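Local structure of Glyoxalase/bleomycin resistance protein/dioxygenase (Catenulispora acidiphila, 4N04) at residues Y35-W43 against L50-E58; G61-L72 against D105-V114. The protein belongs to the glyoxalase/bleomycin resistance/dioxygenase superfamily and may act as a dioxygenase. The protein carries 1 engineered substitution. All coordinates share one frame; numbering follows the deposited sequence.

Contact 1. Residues Y35-W43 against L50-E58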
loop_
_atom_site.group_PDB
_atom_site.type_symbol
_atom_site.label_atom_id
_atom_site.label_comp_id
_atom_site.label_asym_id
_atom_site.label_seq_id
_atom_site.Cartn_x
_atom_site.Cartn_y
_atom_site.Cartn_z
ATOM N N TYR A 35 -4.562 -12.257 -10.010
ATOM C CA TYR A 35 -3.181 -12.732 -9.940
ATOM C C TYR A 35 -2.638 -13.050 -11.330
ATOM O O TYR A 35 -2.946 -14.090 -11.888
ATOM C CB TYR A 35 -3.060 -13.992 -9.082
ATOM C CG TYR A 35 -3.548 -13.868 -7.665
ATOM C CD1 TYR A 35 -2.656 -13.836 -6.604
ATOM C CD2 TYR A 35 -4.902 -13.795 -7.384
ATOM C CE1 TYR A 35 -3.098 -13.731 -5.301
ATOM C CE2 TYR A 35 -5.357 -13.684 -6.087
ATOM C CZ TYR A 35 -4.455 -13.659 -5.047
ATOM O OH TYR A 35 -4.924 -13.555 -3.756
ATOM N N PRO A 36 -1.816 -12.153 -11.888
ATOM C CA PRO A 36 -1.107 -12.432 -13.143
ATOM C C PRO A 36 -0.360 -13.767 -13.100
ATOM O O PRO A 36 -0.354 -14.477 -14.097
ATOM C CB PRO A 36 -0.113 -11.278 -13.239
ATOM C CG PRO A 36 -0.769 -10.170 -12.505
ATOM C CD PRO A 36 -1.528 -10.804 -11.376
ATOM N N HIS A 37 0.271 -14.096 -11.977
ATOM C CA HIS A 37 0.788 -15.444 -11.766
ATOM C C HIS A 37 0.792 -15.788 -10.280
ATOM O O HIS A 37 0.116 -15.129 -9.498
ATOM C CB HIS A 37 2.159 -15.651 -12.420
ATOM C CG HIS A 37 3.267 -14.865 -11.795
ATOM N ND1 HIS A 37 3.906 -15.264 -10.641
ATOM C CD2 HIS A 37 3.870 -13.716 -12.180
ATOM C CE1 HIS A 37 4.845 -14.387 -10.333
ATOM N NE2 HIS A 37 4.846 -13.437 -11.251
ATOM N N GLU A 38 1.529 -16.817 -9.882
ATOM C CA GLU A 38 1.418 -17.290 -8.507
ATOM C C GLU A 38 2.084 -16.407 -7.460
ATOM O O GLU A 38 1.622 -16.349 -6.325
ATOM C CB GLU A 38 1.908 -18.721 -8.359
ATOM C CG GLU A 38 0.999 -19.512 -7.444
ATOM C CD GLU A 38 1.662 -20.733 -6.855
ATOM O OE1 GLU A 38 2.915 -20.749 -6.783
ATOM O OE2 GLU A 38 0.923 -21.667 -6.459
ATOM N N THR A 39 3.171 -15.736 -7.823
ATOM C CA THR A 39 3.785 -14.800 -6.893
ATOM C C THR A 39 3.627 -13.334 -7.341
ATOM O O THR A 39 4.552 -12.531 -7.246
ATOM C CB THR A 39 5.246 -15.174 -6.594
ATOM O OG1 THR A 39 5.957 -15.342 -7.821
ATOM C CG2 THR A 39 5.292 -16.479 -5.813
ATOM N N GLU A 40 2.419 -13.006 -7.795
ATOM C CA GLU A 40 2.077 -11.668 -8.247
ATOM C C GLU A 40 0.615 -11.368 -8.003
ATOM O O GLU A 40 -0.261 -12.127 -8.398
ATOM C CB GLU A 40 2.349 -11.518 -9.732
ATOM C CG GLU A 40 3.400 -10.509 -10.028
ATOM C CD GLU A 40 3.351 -10.008 -11.449
ATOM O OE1 GLU A 40 4.030 -10.609 -12.314
ATOM O OE2 GLU A 40 2.635 -9.010 -11.690
ATOM N N ALA A 41 0.355 -10.241 -7.358
ATOM C CA ALA A 41 -1.004 -9.841 -7.055
ATOM C C ALA A 41 -1.186 -8.370 -7.410
ATOM O O ALA A 41 -0.337 -7.534 -7.092
ATOM C CB ALA A 41 -1.299 -10.084 -5.588
ATOM N N VAL A 42 -2.296 -8.070 -8.073
ATOM C CA VAL A 42 -2.636 -6.731 -8.521
ATOM C C VAL A 42 -3.917 -6.259 -7.834
ATOM O O VAL A 42 -4.906 -6.987 -7.798
ATOM C CB VAL A 42 -2.898 -6.723 -10.035
ATOM C CG1 VAL A 42 -3.331 -5.347 -10.508
ATOM C CG2 VAL A 42 -1.678 -7.196 -10.790
ATOM N N TRP A 43 -3.891 -5.054 -7.270
ATOM C CA TRP A 43 -5.099 -4.425 -6.753
ATOM C C TRP A 43 -5.462 -3.264 -7.646
ATOM O O TRP A 43 -4.630 -2.391 -7.913
ATOM C CB TRP A 43 -4.897 -3.859 -5.353
ATOM C CG TRP A 43 -4.845 -4.842 -4.256
ATOM C CD1 TRP A 43 -5.840 -5.130 -3.376
ATOM C CD2 TRP A 43 -3.727 -5.644 -3.874
ATOM N NE1 TRP A 43 -5.419 -6.071 -2.473
ATOM C CE2 TRP A 43 -4.125 -6.410 -2.758
ATOM C CE3 TRP A 43 -2.428 -5.799 -4.370
ATOM C CZ2 TRP A 43 -3.273 -7.313 -2.127
ATOM C CZ3 TRP A 43 -1.582 -6.700 -3.746
ATOM C CH2 TRP A 43 -2.006 -7.443 -2.634
ATOM N N LEU A 50 -3.496 1.301 -10.182
ATOM C CA LEU A 50 -3.389 -0.038 -9.623
ATOM C C LEU A 50 -2.079 -0.204 -8.883
ATOM O O LEU A 50 -1.098 0.472 -9.178
ATOM C CB LEU A 50 -3.506 -1.101 -10.718
ATOM C CG LEU A 50 -4.713 -0.975 -11.654
ATOM C CD1 LEU A 50 -4.380 -0.125 -12.870
ATOM C CD2 LEU A 50 -5.216 -2.339 -12.082
ATOM N N LEU A 51 -2.079 -1.105 -7.912
ATOM C CA LEU A 51 -0.893 -1.419 -7.143
ATOM C C LEU A 51 -0.640 -2.905 -7.293
ATOM O O LEU A 51 -1.575 -3.706 -7.190
ATOM C CB LEU A 51 -1.129 -1.088 -5.670
ATOM C CG LEU A 51 -0.084 -1.580 -4.660
ATOM C CD1 LEU A 51 1.218 -0.809 -4.814
ATOM C CD2 LEU A 51 -0.614 -1.470 -3.228
ATOM N N TYR A 52 0.607 -3.288 -7.545
ATOM C CA TYR A 52 0.939 -4.706 -7.581
ATOM C C TYR A 52 2.191 -5.089 -6.795
ATOM O O TYR A 52 3.147 -4.319 -6.705
ATOM C CB TYR A 52 1.009 -5.231 -9.023
ATOM C CG TYR A 52 2.219 -4.794 -9.815
ATOM C CD1 TYR A 52 3.341 -5.613 -9.917
ATOM C CD2 TYR A 52 2.237 -3.571 -10.476
ATOM C CE1 TYR A 52 4.455 -5.219 -10.655
ATOM C CE2 TYR A 52 3.342 -3.172 -11.223
ATOM C CZ TYR A 52 4.447 -3.995 -11.307
ATOM O OH TYR A 52 5.548 -3.592 -12.037
ATOM N N ILE A 53 2.163 -6.286 -6.220
ATOM C CA ILE A 53 3.334 -6.865 -5.580
ATOM C C ILE A 53 3.820 -8.068 -6.384
ATOM O O ILE A 53 3.031 -8.800 -6.984
ATOM C CB ILE A 53 3.034 -7.294 -4.134
ATOM C CG1 ILE A 53 1.956 -8.385 -4.120
ATOM C CG2 ILE A 53 2.589 -6.102 -3.310
ATOM C CD1 ILE A 53 1.601 -8.896 -2.734
ATOM N N VAL A 54 5.128 -8.271 -6.407
ATOM C CA VAL A 54 5.688 -9.419 -7.101
ATOM C C VAL A 54 6.872 -9.913 -6.292
ATOM O O VAL A 54 7.580 -9.119 -5.688
ATOM C CB VAL A 54 6.135 -9.051 -8.534
ATOM C CG1 VAL A 54 7.041 -7.835 -8.517
ATOM C CG2 VAL A 54 6.823 -10.241 -9.214
ATOM N N GLU A 55 7.077 -11.223 -6.247
ATOM C CA GLU A 55 8.215 -11.760 -5.528
ATOM C C GLU A 55 9.508 -11.547 -6.335
ATOM O O GLU A 55 9.747 -12.222 -7.327
ATOM C CB GLU A 55 7.982 -13.232 -5.198
ATOM C CG GLU A 55 9.000 -13.821 -4.233
ATOM C CD GLU A 55 8.602 -15.195 -3.684
ATOM O OE1 GLU A 55 9.395 -16.142 -3.854
ATOM O OE2 GLU A 55 7.518 -15.334 -3.069
ATOM N N ARG A 56 10.306 -10.560 -5.936
ATOM C CA ARG A 56 11.648 -10.363 -6.482
ATOM C C ARG A 56 12.505 -9.965 -5.292
ATOM O O ARG A 56 12.722 -8.772 -5.045
ATOM C CB ARG A 56 11.697 -9.252 -7.547
ATOM C CG ARG A 56 10.503 -9.194 -8.477
ATOM C CD ARG A 56 10.874 -9.455 -9.920
ATOM N NE ARG A 56 11.528 -8.330 -10.597
ATOM C CZ ARG A 56 12.793 -8.356 -11.005
ATOM N NH1 ARG A 56 13.328 -7.318 -11.628
ATOM N NH2 ARG A 56 13.527 -9.438 -10.786
ATOM N N PRO A 57 12.954 -10.962 -4.517
ATOM C CA PRO A 57 13.594 -10.672 -3.233
ATOM C C PRO A 57 14.827 -9.786 -3.348
ATOM O O PRO A 57 15.123 -9.068 -2.401
ATOM C CB PRO A 57 13.940 -12.065 -2.679
ATOM C CG PRO A 57 13.669 -13.020 -3.778
ATOM C CD PRO A 57 12.670 -12.397 -4.673
ATOM N N GLU A 58 15.515 -9.806 -4.484
ATOM C CA GLU A 58 16.704 -8.974 -4.625
ATOM C C GLU A 58 16.375 -7.482 -4.651
ATOM O O GLU A 58 17.267 -6.658 -4.496
ATOM C CB GLU A 58 17.557 -9.372 -5.846
ATOM C CG GLU A 58 16.907 -9.104 -7.192
ATOM C CD GLU A 58 15.824 -10.138 -7.561
ATOM O OE1 GLU A 58 15.600 -11.113 -6.802
ATOM O OE2 GLU A 58 15.198 -9.976 -8.632
#

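Contact 2. Residues G61-L72 against D105-V114. Engineered in segment 61-72: Met64 (natural residue Val).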
loop_
_atom_site.group_PDB
_atom_site.type_symbol
_atom_site.label_atom_id
_atom_site.label_comp_id
_atom_site.label_asym_id
_atom_site.label_seq_id
_atom_site.Cartn_x
_atom_site.Cartn_y
_atom_site.Cartn_z
ATOM N N GLY A 61 11.818 -4.267 -0.335
ATOM C CA GLY A 61 11.980 -3.361 0.792
ATOM C C GLY A 61 12.586 -2.022 0.441
ATOM O O GLY A 61 13.133 -1.346 1.299
ATOM N N HIS A 62 12.488 -1.637 -0.827
ATOM C CA HIS A 62 13.074 -0.392 -1.296
ATOM C C HIS A 62 12.071 0.497 -2.007
ATOM O O HIS A 62 12.450 1.554 -2.516
ATOM C CB HIS A 62 14.199 -0.690 -2.276
ATOM C CG HIS A 62 15.392 -1.311 -1.641
ATOM N ND1 HIS A 62 16.222 -0.614 -0.790
ATOM C CD2 HIS A 62 15.907 -2.559 -1.734
ATOM C CE1 HIS A 62 17.201 -1.405 -0.390
ATOM N NE2 HIS A 62 17.031 -2.591 -0.948
ATOM N N ALA A 63 10.814 0.054 -2.071
ATOM C CA ALA A 63 9.833 0.726 -2.910
ATOM C C ALA A 63 9.256 1.913 -2.161
ATOM O O ALA A 63 9.303 1.972 -0.932
ATOM C CB ALA A 63 8.725 -0.245 -3.349
HETATM N N MSE A 64 8.737 2.877 -2.900
HETATM C CA MSE A 64 7.991 3.941 -2.255
HETATM C C MSE A 64 6.811 4.369 -3.096
HETATM O O MSE A 64 6.970 4.766 -4.241
HETATM C CB MSE A 64 8.888 5.121 -1.888
HETATM C CG MSE A 64 9.853 5.553 -2.945
HETATM SE SE MSE A 64 11.230 6.550 -2.001
HETATM C CE MSE A 64 11.843 5.087 -0.852
ATOM N N GLN A 65 5.621 4.244 -2.519
ATOM C CA GLN A 65 4.391 4.608 -3.202
ATOM C C GLN A 65 3.580 5.532 -2.305
ATOM O O GLN A 65 3.532 5.345 -1.091
ATOM C CB GLN A 65 3.593 3.347 -3.557
ATOM C CG GLN A 65 4.410 2.227 -4.214
ATOM C CD GLN A 65 4.906 2.573 -5.619
ATOM O OE1 GLN A 65 4.635 3.645 -6.138
ATOM N NE2 GLN A 65 5.631 1.656 -6.238
ATOM N N THR A 66 2.956 6.545 -2.890
ATOM C CA THR A 66 2.116 7.439 -2.102
ATOM C C THR A 66 0.704 7.509 -2.660
ATOM O O THR A 66 0.514 7.697 -3.862
ATOM C CB THR A 66 2.718 8.854 -1.999
ATOM O OG1 THR A 66 4.028 8.760 -1.438
ATOM C CG2 THR A 66 1.874 9.727 -1.110
ATOM N N LEU A 67 -0.289 7.335 -1.791
ATOM C CA LEU A 67 -1.669 7.500 -2.227
ATOM C C LEU A 67 -2.302 8.655 -1.474
ATOM O O LEU A 67 -2.301 8.698 -0.246
ATOM C CB LEU A 67 -2.513 6.232 -2.044
ATOM C CG LEU A 67 -1.945 4.812 -2.066
ATOM C CD1 LEU A 67 -3.070 3.793 -2.206
ATOM C CD2 LEU A 67 -0.945 4.629 -3.152
ATOM N N ILE A 68 -2.829 9.602 -2.228
ATOM C CA ILE A 68 -3.522 10.727 -1.639
ATOM C C ILE A 68 -4.984 10.369 -1.721
ATOM O O ILE A 68 -5.503 10.151 -2.813
ATOM C CB ILE A 68 -3.236 12.024 -2.412
ATOM C CG1 ILE A 68 -1.724 12.307 -2.423
ATOM C CG2 ILE A 68 -4.018 13.166 -1.819
ATOM C CD1 ILE A 68 -1.097 12.267 -1.068
ATOM N N VAL A 69 -5.638 10.260 -0.570
ATOM C CA VAL A 69 -7.009 9.751 -0.535
ATOM C C VAL A 69 -7.998 10.792 -0.057
ATOM O O VAL A 69 -7.617 11.856 0.412
ATOM C CB VAL A 69 -7.141 8.494 0.351
ATOM C CG1 VAL A 69 -6.179 7.420 -0.121
ATOM C CG2 VAL A 69 -6.893 8.831 1.797
ATOM N N GLU A 70 -9.279 10.474 -0.184
ATOM C CA GLU A 70 -10.327 11.348 0.318
ATOM C C GLU A 70 -10.427 11.227 1.832
ATOM O O GLU A 70 -10.464 12.230 2.530
ATOM C CB GLU A 70 -11.672 11.012 -0.327
ATOM C CG GLU A 70 -11.709 11.167 -1.841
ATOM C CD GLU A 70 -13.123 11.103 -2.404
ATOM O OE1 GLU A 70 -13.944 11.976 -2.049
ATOM O OE2 GLU A 70 -13.421 10.178 -3.191
ATOM N N ASP A 71 -10.453 9.996 2.336
ATOM C CA ASP A 71 -10.695 9.762 3.762
ATOM C C ASP A 71 -9.514 9.075 4.443
ATOM O O ASP A 71 -9.503 7.849 4.595
ATOM C CB ASP A 71 -11.963 8.911 3.948
ATOM C CG ASP A 71 -12.504 8.951 5.376
ATOM O OD1 ASP A 71 -13.699 8.634 5.567
ATOM O OD2 ASP A 71 -11.745 9.300 6.306
ATOM N N LEU A 72 -8.536 9.867 4.874
ATOM C CA LEU A 72 -7.355 9.325 5.528
ATOM C C LEU A 72 -7.709 8.577 6.813
ATOM O O LEU A 72 -7.098 7.561 7.142
ATOM C CB LEU A 72 -6.361 10.435 5.829
ATOM C CG LEU A 72 -4.977 9.957 6.261
ATOM C CD1 LEU A 72 -4.383 9.017 5.223
ATOM C CD2 LEU A 72 -4.065 11.144 6.469
ATOM N N ASP A 105 8.871 -6.169 4.212
ATOM C CA ASP A 105 10.256 -6.009 3.764
ATOM C C ASP A 105 10.865 -4.635 4.018
ATOM O O ASP A 105 12.075 -4.453 3.862
ATOM C CB ASP A 105 10.374 -6.339 2.282
ATOM C CG ASP A 105 10.141 -7.807 2.007
ATOM O OD1 ASP A 105 11.020 -8.620 2.355
ATOM O OD2 ASP A 105 9.079 -8.148 1.453
ATOM N N GLY A 106 10.040 -3.663 4.397
ATOM C CA GLY A 106 10.545 -2.331 4.665
ATOM C C GLY A 106 10.221 -1.274 3.620
ATOM O O GLY A 106 10.608 -0.117 3.772
ATOM N N SER A 107 9.526 -1.652 2.553
ATOM C CA SER A 107 9.075 -0.662 1.590
ATOM C C SER A 107 8.084 0.293 2.259
ATOM O O SER A 107 7.385 -0.086 3.203
ATOM C CB SER A 107 8.441 -1.327 0.378
ATOM O OG SER A 107 9.427 -1.859 -0.473
ATOM N N GLU A 108 8.037 1.529 1.766
ATOM C CA GLU A 108 7.211 2.582 2.354
ATOM C C GLU A 108 5.953 2.828 1.538
ATOM O O GLU A 108 6.025 3.172 0.359
ATOM C CB GLU A 108 8.008 3.887 2.452
ATOM C CG GLU A 108 9.234 3.796 3.348
ATOM C CD GLU A 108 10.141 5.035 3.281
ATOM O OE1 GLU A 108 9.802 5.995 2.557
ATOM O OE2 GLU A 108 11.203 5.047 3.950
ATOM N N ILE A 109 4.802 2.637 2.166
ATOM C CA ILE A 109 3.535 2.979 1.543
ATOM C C ILE A 109 2.914 4.135 2.309
ATOM O O ILE A 109 2.447 3.956 3.435
ATOM C CB ILE A 109 2.533 1.792 1.567
ATOM C CG1 ILE A 109 3.226 0.497 1.162
ATOM C CG2 ILE A 109 1.347 2.075 0.666
ATOM C CD1 ILE A 109 3.674 0.479 -0.277
ATOM N N ALA A 110 2.902 5.316 1.705
ATOM C CA ALA A 110 2.372 6.494 2.382
ATOM C C ALA A 110 0.975 6.887 1.907
ATOM O O ALA A 110 0.621 6.724 0.732
ATOM C CB ALA A 110 3.332 7.673 2.261
ATOM N N PHE A 111 0.191 7.400 2.850
ATOM C CA PHE A 111 -1.158 7.869 2.586
ATOM C C PHE A 111 -1.290 9.293 3.057
ATOM O O PHE A 111 -1.058 9.598 4.228
ATOM C CB PHE A 111 -2.178 7.011 3.318
ATOM C CG PHE A 111 -2.268 5.609 2.812
ATOM C CD1 PHE A 111 -3.203 5.267 1.852
ATOM C CD2 PHE A 111 -1.425 4.627 3.303
ATOM C CE1 PHE A 111 -3.295 3.974 1.387
ATOM C CE2 PHE A 111 -1.510 3.326 2.845
ATOM C CZ PHE A 111 -2.446 2.995 1.881
ATOM N N GLY A 112 -1.666 10.170 2.139
ATOM C CA GLY A 112 -1.867 11.565 2.465
ATOM C C GLY A 112 -3.286 12.005 2.182
ATOM O O GLY A 112 -4.133 11.206 1.782
ATOM N N GLU A 113 -3.539 13.289 2.393
ATOM C CA GLU A 113 -4.854 13.851 2.167
ATOM C C GLU A 113 -4.771 15.338 1.861
ATOM O O GLU A 113 -3.837 16.029 2.269
ATOM C CB GLU A 113 -5.753 13.616 3.380
ATOM C CG GLU A 113 -5.218 14.197 4.671
ATOM C CD GLU A 113 -6.289 14.317 5.745
ATOM O OE1 GLU A 113 -7.408 13.798 5.531
ATOM O OE2 GLU A 113 -6.016 14.939 6.798
ATOM N N VAL A 114 -5.775 15.819 1.143
ATOM C CA VAL A 114 -5.867 17.221 0.749
ATOM C C VAL A 114 -6.211 18.143 1.937
ATOM O O VAL A 114 -6.766 17.701 2.945
ATOM C CB VAL A 114 -6.901 17.369 -0.394
ATOM C CG1 VAL A 114 -6.706 16.241 -1.412
ATOM C CG2 VAL A 114 -8.305 17.314 0.157
HETATM O O HOH W 1 8.878 -4.592 -0.225
#

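Contact 1. Residues Y35-W43 against L50-E58
Five backbone hydrogen bonds join Thr39, Ala41 and Trp43 to Leu51, Ile53 and Glu55. Ala41 and Ile53 bond reciprocally, as do Trp43 and Leu51, and Trp43 N reaches Leu51 O at 2.7 Å with an almost straight N-H...O angle of 176°. At the far end Glu55 N donates to Thr39 O at 3.0 Å, just beyond the non-hydrogen-bonded pair Glu40-Val54. These bonds build the antiparallel hairpin of strands 40-46 and 49-55, the middle pair of a four-stranded sheet in one βαβββ unit of the vicinal oxygen chelate fold.

The apolar contacts fall on both faces. On the face of Trp43 and Ile53, where Leu21, Tyr24 and Leu28 of helix 17-28 touch the tryptophan, Ile53 CG1 lies at the edge of the indole, in its plane, 3.9 Å from Trp43 CZ3. Ile53 chi1 of 62° sets CG1 between N and the carbonyl carbon, and the extended chain carries CD1 to Trp43 CH2. On the other face Val42 CG2 meets Tyr52 CB at 3.8 Å.

Among the polar side chains, Glu40 runs alongside Val54, its CG 3.4 Å from Val54 CB, while OE2 bonds the amine of a bound NHE molecule. Glu55 CB packs on Thr39 CB, and its OE2 accepts from Phe17 N.

Contact 2. Residues G61-L72 against D105-V114
The Phe111 ring meets Val69 at its edge, where Val69 CG1 lies near the ring plane, 4.2 Å from Phe111 CD1. Leu67 runs alongside the ring, pointing the same way, and brings its CD1 obliquely to within 3.6 Å of Phe111 CE1. Leu72, at the start of helix 72-81, crosses the base of the same side chain: its CG stands opposite the backbone N (chi1 -169°), and CD1 reaches Phe111 CB at 3.5 Å. Leu27 of helix 17-28 and Val75 of helix 72-81 also touch Phe111, placing this cluster under the helices. The Glu113 side chain crosses that of Leu72 at about a right angle, with OE1 near Leu72 CB; its OE2 forms a salt bridge with Arg97.

The backbones pair in parallel, the axes of 64-69 and 108-113 inclined by 26°. Strand 64-69 opens the second βαβββ unit of the vicinal oxygen chelate fold and strand 108-113 closes it, so the first and last strands of the unit lie side by side. Six backbone hydrogen bonds run from Glu108 N-Ala63 O to Val69 N-Gly112 O, the latter at 2.9 Å with its donor tilted 34° from the carbonyl plane.

On the Thr66 and Ala110 face, Ile68 CD1 rests 3.7 Å from Gly112 CA, close over a residue without a side chain. Beyond the strands, Ser107 OG accepts from Ala63 N at 2.9 Å and donates to a water, which also accepts from Gly61 N at 3.0 Å.

In the fold
Contact 1 and contact 2 lie in different four-stranded mixed sheets of the one chain, their centres about 17 Å apart, and follow in series, strand 49-55 leading on to strand 64-69. Both sheets have the strand order 1-4-3-2: counted along the chain, contact 1 joins the third and fourth strands of its sheet and contact 2 the first and fourth. The segments do not touch across the two contacts, but other elements bridge them. Strand 8-14 pairs with strand 49-55, and its Ala10 and Val12 also touch Gln65 and Ala63. Helix 17-28 packs on Trp43 through Tyr24 and on Ile109 through Tyr24 and Leu27. NHE, probably from the crystallisation liquor, has its nearest atom about 3 Å from the Glu40 side chain in contact 1.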